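Long-range contact in putative peptidase (Bacteroides fragilis, PDB 5DYN), which is a clostripain-family cysteine protease that probably activates the secreted Bacteroides fragilis toxin by proteolytic cleavage: residues T126-F140 with W232-K245. Residues are numbered along the deposited sequence; the frame is centred on the assembly and turned at random.
Sequences TSKVLPRYITGKQNF and WYKVSGWADTGWYK. With NA (sodium ion), chain G.
W232 meets T126 where the C-terminal tail of this clostripain-family (clan CD) protease domain runs along the end of helix 119-127, the short helix 130-133 and the loop beyond. CG of W232 is anti to the backbone N (chi1 170°), which carries the indole across to T126, whose OG1 lies at the ring edge, 3.6 Å from CH2; that hydroxyl is hydrogen-bonded to L122 O. W232 NE1, in the ring plane, points at an atom assigned as sodium, 2.6 Å away, with W238, Y227 and T213 around it; N-H groups are poor cation ligands, so its identity is uncertain and a water or anion would suit them better. G237, just beyond helix 231-236, takes a positive phi, and its CA comes within 4.0 Å of S127 CA, where a side chain would run into S127. W238 offers a broad apolar surface: L130 CD2 sits over its five-membered ring in a CH-pi contact, 3.5 Å from the centroid and 10° off the normal, while I134 CD1 touches CH2 and F140 CZ lies at the ring edge. P131, compact and rigid, packs its CB and CG against D240 CB. T241 OG1 turns back to bond W238 O, and its methyl CG2 fits between L130 and I134. G242 gives the backbone link, N to I134 O at 2.8 Å and nearly straight (164°), and its CA makes a CA-H...O contact with T135 O. W243 buries the most surface here. K137, extended beyond CG, lays its aliphatic chain across one face of the six-membered ring, and the F140 ring lies nearly parallel to the five-membered ring but barely overlaps it, while I134 CG2 meets the indole edge. W243 NE1 donates to Q138 O at 3.2 Å, approaching from above the carbonyl plane.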
ATOM      1  N   THR B 126     -11.021  -9.693 -15.978  1.00 37.69           N
ATOM      2  CA  THR B 126      -9.948  -9.137 -16.794  1.00 38.09           C
ATOM      3  C   THR B 126      -9.493 -10.128 -17.864  1.00 39.76           C
ATOM      4  O   THR B 126      -9.154  -9.733 -18.981  1.00 35.30           O
ATOM      5  CB  THR B 126      -8.749  -8.726 -15.923  1.00 35.63           C
ATOM      6  OG1 THR B 126      -9.209  -7.912 -14.836  1.00 36.94           O
ATOM      7  CG2 THR B 126      -7.748  -7.944 -16.736  1.00 31.15           C
ATOM      8  N   SER B 127      -9.509 -11.417 -17.528  1.00 37.18           N
ATOM      9  CA  SER B 127      -9.105 -12.457 -18.472  1.00 38.51           C
ATOM     10  C   SER B 127     -10.066 -12.561 -19.655  1.00 33.82           C
ATOM     11  O   SER B 127      -9.700 -13.065 -20.711  1.00 37.43           O
ATOM     12  CB  SER B 127      -8.991 -13.812 -17.770  1.00 32.69           C
ATOM     13  OG  SER B 127     -10.252 -14.256 -17.308  1.00 37.31           O
ATOM     14  N   LYS B 128     -11.293 -12.083 -19.474  1.00 39.84           N
ATOM     15  CA  LYS B 128     -12.275 -12.072 -20.554  1.00 35.43           C
ATOM     16  C   LYS B 128     -12.020 -10.909 -21.511  1.00 36.28           C
ATOM     17  O   LYS B 128     -12.541 -10.882 -22.624  1.00 47.48           O
ATOM     18  CB  LYS B 128     -13.698 -11.979 -19.993  1.00 38.60           C
ATOM     19  CG  LYS B 128     -14.109 -13.152 -19.112  1.00 41.72           C
ATOM     20  CD  LYS B 128     -15.510 -12.959 -18.541  1.00 42.08           C
ATOM     21  CE  LYS B 128     -16.089 -14.280 -18.037  1.00 57.22           C
ATOM     22  NZ  LYS B 128     -17.491 -14.142 -17.540  1.00 58.37           N
ATOM     23  N   VAL B 129     -11.212  -9.951 -21.072  1.00 35.98           N
ATOM     24  CA  VAL B 129     -10.975  -8.735 -21.844  1.00 34.41           C
ATOM     25  C   VAL B 129      -9.633  -8.735 -22.571  1.00 38.55           C
ATOM     26  O   VAL B 129      -9.579  -8.562 -23.789  1.00 42.39           O
ATOM     27  CB  VAL B 129     -11.033  -7.486 -20.941  1.00 36.67           C
ATOM     28  CG1 VAL B 129     -10.637  -6.244 -21.725  1.00 38.21           C
ATOM     29  CG2 VAL B 129     -12.421  -7.330 -20.333  1.00 29.52           C
ATOM     30  N   LEU B 130      -8.559  -8.934 -21.812  1.00 35.34           N
ATOM     31  CA  LEU B 130      -7.193  -8.737 -22.301  1.00 37.68           C
ATOM     32  C   LEU B 130      -6.808  -9.500 -23.584  1.00 40.06           C
ATOM     33  O   LEU B 130      -6.290  -8.885 -24.516  1.00 35.72           O
ATOM     34  CB  LEU B 130      -6.198  -9.077 -21.185  1.00 32.16           C
ATOM     35  CG  LEU B 130      -5.689  -7.900 -20.352  1.00 35.75           C
ATOM     36  CD1 LEU B 130      -6.800  -6.905 -20.064  1.00 35.89           C
ATOM     37  CD2 LEU B 130      -5.061  -8.397 -19.057  1.00 29.95           C
ATOM     38  N   PRO B 131      -7.038 -10.829 -23.643  1.00 39.87           N
ATOM     39  CA  PRO B 131      -6.627 -11.513 -24.877  1.00 35.80           C
ATOM     40  C   PRO B 131      -7.429 -11.044 -26.083  1.00 36.91           C
ATOM     41  O   PRO B 131      -6.922 -11.005 -27.201  1.00 41.55           O
ATOM     42  CB  PRO B 131      -6.918 -12.992 -24.581  1.00 33.88           C
ATOM     43  CG  PRO B 131      -7.059 -13.081 -23.097  1.00 38.12           C
ATOM     44  CD  PRO B 131      -7.629 -11.769 -22.674  1.00 32.82           C
ATOM     45  N   ARG B 132      -8.678 -10.676 -25.828  1.00 41.68           N
ATOM     46  CA  ARG B 132      -9.625 -10.303 -26.867  1.00 38.36           C
ATOM     47  C   ARG B 132      -9.320  -8.936 -27.480  1.00 45.21           C
ATOM     48  O   ARG B 132      -9.606  -8.697 -28.656  1.00 48.28           O
ATOM     49  CB  ARG B 132     -11.038 -10.324 -26.280  1.00 42.98           C
ATOM     50  CG  ARG B 132     -12.172 -10.122 -27.258  1.00 48.93           C
ATOM     51  CD  ARG B 132     -13.474 -10.578 -26.617  1.00 54.59           C
ATOM     52  NE  ARG B 132     -14.648  -9.923 -27.185  1.00 52.87           N
ATOM     53  CZ  ARG B 132     -15.877 -10.049 -26.695  1.00 59.79           C
ATOM     54  NH1 ARG B 132     -16.089 -10.806 -25.626  1.00 68.58           N
ATOM     55  NH2 ARG B 132     -16.893  -9.416 -27.266  1.00 52.73           N
ATOM     56  N   TYR B 133      -8.733  -8.043 -26.689  1.00 41.52           N
ATOM     57  CA  TYR B 133      -8.499  -6.672 -27.136  1.00 36.37           C
ATOM     58  C   TYR B 133      -7.020  -6.326 -27.247  1.00 34.83           C
ATOM     59  O   TYR B 133      -6.664  -5.198 -27.581  1.00 36.88           O
ATOM     60  CB  TYR B 133      -9.192  -5.685 -26.194  1.00 37.66           C
ATOM     61  CG  TYR B 133     -10.695  -5.695 -26.328  1.00 37.53           C
ATOM     62  CD1 TYR B 133     -11.473  -6.540 -25.550  1.00 32.85           C
ATOM     63  CD2 TYR B 133     -11.336  -4.867 -27.242  1.00 33.59           C
ATOM     64  CE1 TYR B 133     -12.845  -6.557 -25.671  1.00 36.62           C
ATOM     65  CE2 TYR B 133     -12.708  -4.877 -27.372  1.00 33.93           C
ATOM     66  CZ  TYR B 133     -13.459  -5.725 -26.583  1.00 38.41           C
ATOM     67  OH  TYR B 133     -14.829  -5.742 -26.704  1.00 36.80           O
ATOM     68  N   ILE B 134      -6.161  -7.294 -26.952  1.00 35.75           N
ATOM     69  CA  ILE B 134      -4.723  -7.116 -27.112  1.00 36.15           C
ATOM     70  C   ILE B 134      -4.175  -8.307 -27.890  1.00 39.88           C
ATOM     71  O   ILE B 134      -3.579  -9.222 -27.323  1.00 37.94           O
ATOM     72  CB  ILE B 134      -4.001  -6.982 -25.757  1.00 38.47           C
ATOM     73  CG1 ILE B 134      -4.720  -5.969 -24.862  1.00 32.33           C
ATOM     74  CG2 ILE B 134      -2.546  -6.577 -25.960  1.00 34.00           C
ATOM     75  CD1 ILE B 134      -4.113  -5.831 -23.489  1.00 31.58           C
ATOM     76  N   THR B 135      -4.400  -8.291 -29.199  1.00 45.93           N
ATOM     77  CA  THR B 135      -4.060  -9.423 -30.051  1.00 44.32           C
ATOM     78  C   THR B 135      -2.645  -9.320 -30.614  1.00 41.50           C
ATOM     79  O   THR B 135      -2.052 -10.327 -31.001  1.00 45.02           O
ATOM     80  CB  THR B 135      -5.059  -9.556 -31.215  1.00 47.01           C
ATOM     81  OG1 THR B 135      -5.137  -8.312 -31.925  1.00 47.00           O
ATOM     82  CG2 THR B 135      -6.440  -9.913 -30.685  1.00 36.30           C
ATOM     83  N   GLY B 136      -2.108  -8.102 -30.652  1.00 43.27           N
ATOM     84  CA  GLY B 136      -0.768  -7.873 -31.164  1.00 39.62           C
ATOM     85  C   GLY B 136       0.192  -7.329 -30.120  1.00 41.74           C
ATOM     86  O   GLY B 136      -0.205  -7.029 -28.995  1.00 45.93           O
ATOM     87  N   LYS B 137       1.461  -7.204 -30.498  1.00 48.79           N
ATOM     88  CA  LYS B 137       2.490  -6.681 -29.602  1.00 46.68           C
ATOM     89  C   LYS B 137       2.950  -5.300 -30.053  1.00 47.74           C
ATOM     90  O   LYS B 137       3.702  -5.167 -31.021  1.00 48.68           O
ATOM     91  CB  LYS B 137       3.683  -7.638 -29.532  1.00 44.67           C
ATOM     92  CG  LYS B 137       4.822  -7.155 -28.645  1.00 39.78           C
ATOM     93  CD  LYS B 137       5.892  -8.225 -28.495  1.00 47.33           C
ATOM     94  CE  LYS B 137       7.081  -7.717 -27.695  1.00 52.56           C
ATOM     95  NZ  LYS B 137       8.177  -8.726 -27.640  1.00 49.45           N
ATOM     96  N   GLN B 138       2.505  -4.277 -29.333  1.00 51.49           N
ATOM     97  CA  GLN B 138       2.720  -2.893 -29.743  1.00 52.54           C
ATOM     98  C   GLN B 138       2.449  -1.928 -28.591  1.00 53.15           C
ATOM     99  O   GLN B 138       1.541  -2.154 -27.789  1.00 52.77           O
ATOM    100  CB  GLN B 138       1.822  -2.562 -30.942  1.00 51.36           C
ATOM    101  CG  GLN B 138       1.734  -1.090 -31.299  1.00 59.73           C
ATOM    102  CD  GLN B 138       0.843  -0.840 -32.498  1.00 72.92           C
ATOM    103  OE1 GLN B 138       1.327  -0.661 -33.615  1.00 76.72           O
ATOM    104  NE2 GLN B 138      -0.468  -0.825 -32.274  1.00 69.37           N
ATOM    105  N   ASN B 139       3.245  -0.865 -28.502  1.00 46.94           N
ATOM    106  CA  ASN B 139       2.998   0.190 -27.524  1.00 47.18           C
ATOM    107  C   ASN B 139       1.574   0.727 -27.624  1.00 54.70           C
ATOM    108  O   ASN B 139       1.042   0.915 -28.719  1.00 52.54           O
ATOM    109  CB  ASN B 139       3.997   1.336 -27.695  1.00 46.65           C
ATOM    110  CG  ASN B 139       5.338   1.037 -27.056  1.00 54.62           C
ATOM    111  OD1 ASN B 139       5.437   0.201 -26.156  1.00 52.04           O
ATOM    112  ND2 ASN B 139       6.378   1.725 -27.515  1.00 53.57           N
ATOM    113  N   PHE B 140       0.962   0.967 -26.472  1.00 46.66           N
ATOM    114  CA  PHE B 140      -0.426   1.399 -26.423  1.00 48.75           C
ATOM    115  C   PHE B 140      -0.554   2.912 -26.591  1.00 44.97           C
ATOM    116  O   PHE B 140       0.389   3.657 -26.328  1.00 47.60           O
ATOM    117  CB  PHE B 140      -1.069   0.959 -25.103  1.00 44.65           C
ATOM    118  CG  PHE B 140      -1.158  -0.536 -24.935  1.00 44.86           C
ATOM    119  CD1 PHE B 140      -0.061  -1.269 -24.504  1.00 42.24           C
ATOM    120  CD2 PHE B 140      -2.344  -1.207 -25.199  1.00 38.08           C
ATOM    121  CE1 PHE B 140      -0.143  -2.644 -24.342  1.00 34.34           C
ATOM    122  CE2 PHE B 140      -2.434  -2.582 -25.042  1.00 39.15           C
ATOM    123  CZ  PHE B 140      -1.330  -3.302 -24.613  1.00 38.95           C
ATOM    124  N   TRP B 232      -0.678 -12.094 -10.601  1.00 35.16           N
ATOM    125  CA  TRP B 232      -1.750 -11.421 -11.323  1.00 31.14           C
ATOM    126  C   TRP B 232      -1.610 -11.653 -12.822  1.00 29.21           C
ATOM    127  O   TRP B 232      -2.595 -11.893 -13.509  1.00 34.36           O
ATOM    128  CB  TRP B 232      -1.762  -9.923 -11.018  1.00 31.56           C
ATOM    129  CG  TRP B 232      -2.682  -9.146 -11.908  1.00 29.67           C
ATOM    130  CD1 TRP B 232      -2.328  -8.382 -12.983  1.00 25.27           C
ATOM    131  CD2 TRP B 232      -4.109  -9.066 -11.811  1.00 33.52           C
ATOM    132  NE1 TRP B 232      -3.446  -7.824 -13.555  1.00 30.02           N
ATOM    133  CE2 TRP B 232      -4.553  -8.227 -12.856  1.00 28.97           C
ATOM    134  CE3 TRP B 232      -5.056  -9.616 -10.940  1.00 30.48           C
ATOM    135  CZ2 TRP B 232      -5.901  -7.928 -13.055  1.00 29.04           C
ATOM    136  CZ3 TRP B 232      -6.395  -9.318 -11.139  1.00 30.89           C
ATOM    137  CH2 TRP B 232      -6.805  -8.482 -12.188  1.00 34.43           C
ATOM    138  N   TYR B 233      -0.380 -11.589 -13.319  1.00 29.22           N
ATOM    139  CA  TYR B 233      -0.097 -11.859 -14.725  1.00 33.68           C
ATOM    140  C   TYR B 233      -0.661 -13.207 -15.167  1.00 36.70           C
ATOM    141  O   TYR B 233      -1.274 -13.316 -16.228  1.00 33.59           O
ATOM    142  CB  TYR B 233       1.415 -11.819 -14.977  1.00 32.19           C
ATOM    143  CG  TYR B 233       1.849 -12.451 -16.283  1.00 31.51           C
ATOM    144  CD1 TYR B 233       1.893 -11.711 -17.458  1.00 33.62           C
ATOM    145  CD2 TYR B 233       2.221 -13.791 -16.340  1.00 34.40           C
ATOM    146  CE1 TYR B 233       2.289 -12.286 -18.651  1.00 34.33           C
ATOM    147  CE2 TYR B 233       2.614 -14.376 -17.526  1.00 26.77           C
ATOM    148  CZ  TYR B 233       2.648 -13.619 -18.677  1.00 36.35           C
ATOM    149  OH  TYR B 233       3.043 -14.203 -19.857  1.00 35.68           O
ATOM    150  N   LYS B 234      -0.451 -14.226 -14.341  1.00 36.43           N
ATOM    151  CA  LYS B 234      -0.843 -15.593 -14.675  1.00 37.71           C
ATOM    152  C   LYS B 234      -2.360 -15.764 -14.794  1.00 40.30           C
ATOM    153  O   LYS B 234      -2.835 -16.636 -15.523  1.00 35.14           O
ATOM    154  CB  LYS B 234      -0.284 -16.561 -13.629  1.00 31.85           C
ATOM    155  CG  LYS B 234       1.240 -16.555 -13.549  1.00 36.25           C
ATOM    156  CD  LYS B 234       1.755 -17.243 -12.295  1.00 43.95           C
ATOM    157  CE  LYS B 234       3.269 -17.095 -12.170  1.00 47.34           C
ATOM    158  NZ  LYS B 234       3.766 -17.501 -10.822  1.00 47.35           N
ATOM    159  N   VAL B 235      -3.117 -14.924 -14.094  1.00 38.62           N
ATOM    160  CA  VAL B 235      -4.570 -15.072 -14.050  1.00 36.17           C
ATOM    161  C   VAL B 235      -5.327 -13.918 -14.704  1.00 33.38           C
ATOM    162  O   VAL B 235      -6.546 -13.978 -14.843  1.00 36.37           O
ATOM    163  CB  VAL B 235      -5.073 -15.217 -12.592  1.00 38.07           C
ATOM    164  CG1 VAL B 235      -4.546 -16.500 -11.971  1.00 26.58           C
ATOM    165  CG2 VAL B 235      -4.665 -14.006 -11.762  1.00 32.69           C
ATOM    166  N   SER B 236      -4.611 -12.871 -15.106  1.00 34.09           N
ATOM    167  CA  SER B 236      -5.260 -11.678 -15.643  1.00 33.85           C
ATOM    168  C   SER B 236      -5.612 -11.807 -17.119  1.00 38.26           C
ATOM    169  O   SER B 236      -6.467 -11.076 -17.620  1.00 37.80           O
ATOM    170  CB  SER B 236      -4.370 -10.453 -15.453  1.00 35.43           C
ATOM    171  OG  SER B 236      -3.111 -10.648 -16.073  1.00 37.35           O
ATOM    172  N   GLY B 237      -4.940 -12.718 -17.815  1.00 36.47           N
ATOM    173  CA  GLY B 237      -5.157 -12.899 -19.238  1.00 28.94           C
ATOM    174  C   GLY B 237      -4.010 -12.359 -20.074  1.00 33.24           C
ATOM    175  O   GLY B 237      -3.992 -12.525 -21.295  1.00 31.17           O
ATOM    176  N   TRP B 238      -3.056 -11.708 -19.414  1.00 32.96           N
ATOM    177  CA  TRP B 238      -1.896 -11.134 -20.091  1.00 33.89           C
ATOM    178  C   TRP B 238      -1.095 -12.182 -20.855  1.00 34.31           C
ATOM    179  O   TRP B 238      -0.538 -11.891 -21.914  1.00 36.43           O
ATOM    180  CB  TRP B 238      -0.980 -10.421 -19.089  1.00 34.64           C
ATOM    181  CG  TRP B 238      -1.320  -8.976 -18.879  1.00 35.53           C
ATOM    182  CD1 TRP B 238      -1.766  -8.397 -17.726  1.00 35.18           C
ATOM    183  CD2 TRP B 238      -1.244  -7.926 -19.851  1.00 33.58           C
ATOM    184  NE1 TRP B 238      -1.969  -7.053 -17.919  1.00 35.33           N
ATOM    185  CE2 TRP B 238      -1.657  -6.738 -19.215  1.00 36.75           C
ATOM    186  CE3 TRP B 238      -0.866  -7.876 -21.197  1.00 34.46           C
ATOM    187  CZ2 TRP B 238      -1.705  -5.512 -19.881  1.00 35.53           C
ATOM    188  CZ3 TRP B 238      -0.912  -6.659 -21.855  1.00 32.23           C
ATOM    189  CH2 TRP B 238      -1.332  -5.495 -21.197  1.00 32.34           C
ATOM    190  N   ALA B 239      -1.040 -13.399 -20.316  1.00 34.39           N
ATOM    191  CA  ALA B 239      -0.301 -14.493 -20.948  1.00 39.10           C
ATOM    192  C   ALA B 239      -0.865 -14.836 -22.326  1.00 38.03           C
ATOM    193  O   ALA B 239      -0.151 -15.343 -23.190  1.00 41.71           O
ATOM    194  CB  ALA B 239      -0.312 -15.728 -20.055  1.00 26.33           C
ATOM    195  N   ASP B 240      -2.146 -14.549 -22.524  1.00 37.22           N
ATOM    196  CA  ASP B 240      -2.819 -14.875 -23.775  1.00 34.96           C
ATOM    197  C   ASP B 240      -2.946 -13.676 -24.713  1.00 36.70           C
ATOM    198  O   ASP B 240      -3.613 -13.762 -25.743  1.00 40.44           O
ATOM    199  CB  ASP B 240      -4.204 -15.456 -23.486  1.00 38.30           C
ATOM    200  CG  ASP B 240      -4.139 -16.739 -22.682  1.00 47.73           C
ATOM    201  OD1 ASP B 240      -3.228 -17.558 -22.934  1.00 47.88           O
ATOM    202  OD2 ASP B 240      -4.996 -16.930 -21.791  1.00 58.78           O
ATOM    203  N   THR B 241      -2.316 -12.558 -24.359  1.00 39.91           N
ATOM    204  CA  THR B 241      -2.296 -11.395 -25.245  1.00 36.14           C
ATOM    205  C   THR B 241      -1.176 -11.538 -26.270  1.00 38.00           C
ATOM    206  O   THR B 241      -0.306 -12.395 -26.133  1.00 39.33           O
ATOM    207  CB  THR B 241      -2.104 -10.068 -24.473  1.00 36.17           C
ATOM    208  OG1 THR B 241      -0.837 -10.074 -23.805  1.00 40.12           O
ATOM    209  CG2 THR B 241      -3.215  -9.860 -23.455  1.00 30.88           C
ATOM    210  N   GLY B 242      -1.197 -10.688 -27.291  1.00 42.20           N
ATOM    211  CA  GLY B 242      -0.164 -10.701 -28.312  1.00 38.96           C
ATOM    212  C   GLY B 242       1.199 -10.302 -27.776  1.00 40.96           C
ATOM    213  O   GLY B 242       2.223 -10.554 -28.412  1.00 42.13           O
ATOM    214  N   TRP B 243       1.210  -9.676 -26.604  1.00 45.13           N
ATOM    215  CA  TRP B 243       2.453  -9.255 -25.967  1.00 42.54           C
ATOM    216  C   TRP B 243       3.253 -10.429 -25.419  1.00 39.72           C
ATOM    217  O   TRP B 243       4.475 -10.351 -25.306  1.00 42.10           O
ATOM    218  CB  TRP B 243       2.164  -8.261 -24.836  1.00 39.59           C
ATOM    219  CG  TRP B 243       2.259  -6.831 -25.256  1.00 40.07           C
ATOM    220  CD1 TRP B 243       1.242  -6.035 -25.697  1.00 34.74           C
ATOM    221  CD2 TRP B 243       3.441  -6.024 -25.280  1.00 40.97           C
ATOM    222  NE1 TRP B 243       1.719  -4.783 -25.994  1.00 35.17           N
ATOM    223  CE2 TRP B 243       3.066  -4.749 -25.746  1.00 39.17           C
ATOM    224  CE3 TRP B 243       4.781  -6.256 -24.955  1.00 41.09           C
ATOM    225  CZ2 TRP B 243       3.980  -3.709 -25.892  1.00 40.63           C
ATOM    226  CZ3 TRP B 243       5.687  -5.222 -25.100  1.00 39.25           C
ATOM    227  CH2 TRP B 243       5.284  -3.966 -25.565  1.00 40.54           C
ATOM    228  N   TYR B 244       2.568 -11.517 -25.080  1.00 40.28           N
ATOM    229  CA  TYR B 244       3.221 -12.626 -24.389  1.00 43.10           C
ATOM    230  C   TYR B 244       2.990 -14.002 -25.018  1.00 48.36           C
ATOM    231  O   TYR B 244       3.788 -14.916 -24.806  1.00 51.12           O
ATOM    232  CB  TYR B 244       2.765 -12.661 -22.929  1.00 38.87           C
ATOM    233  CG  TYR B 244       3.273 -11.505 -22.097  1.00 40.95           C
ATOM    234  CD1 TYR B 244       4.617 -11.406 -21.762  1.00 37.33           C
ATOM    235  CD2 TYR B 244       2.407 -10.516 -21.638  1.00 38.96           C
ATOM    236  CE1 TYR B 244       5.090 -10.355 -21.002  1.00 35.96           C
ATOM    237  CE2 TYR B 244       2.870  -9.461 -20.876  1.00 35.14           C
ATOM    238  CZ  TYR B 244       4.214  -9.387 -20.559  1.00 39.10           C
ATOM    239  OH  TYR B 244       4.689  -8.344 -19.798  1.00 36.35           O
ATOM    240  N   LYS B 245       1.908 -14.155 -25.778  1.00 45.19           N
ATOM    241  CA  LYS B 245       1.569 -15.456 -26.355  1.00 42.11           C
ATOM    242  C   LYS B 245       2.543 -15.855 -27.455  1.00 51.52           C
ATOM    243  O   LYS B 245       2.889 -17.030 -27.588  1.00 57.99           O
ATOM    244  CB  LYS B 245       0.140 -15.448 -26.901  1.00 39.25           C
ATOM    245  CG  LYS B 245       0.054 -15.288 -28.408  1.00 53.79           C
ATOM    246  CD  LYS B 245      -1.391 -15.286 -28.880  1.00 60.43           C
ATOM    247  CE  LYS B 245      -1.536 -14.516 -30.186  1.00 55.33           C
ATOM    248  NZ  LYS B 245      -1.865 -15.423 -31.318  1.00 68.78           N
TER
HETATM  249 NA    NA G 402      -2.587  -5.963 -15.223  1.00 40.09          NA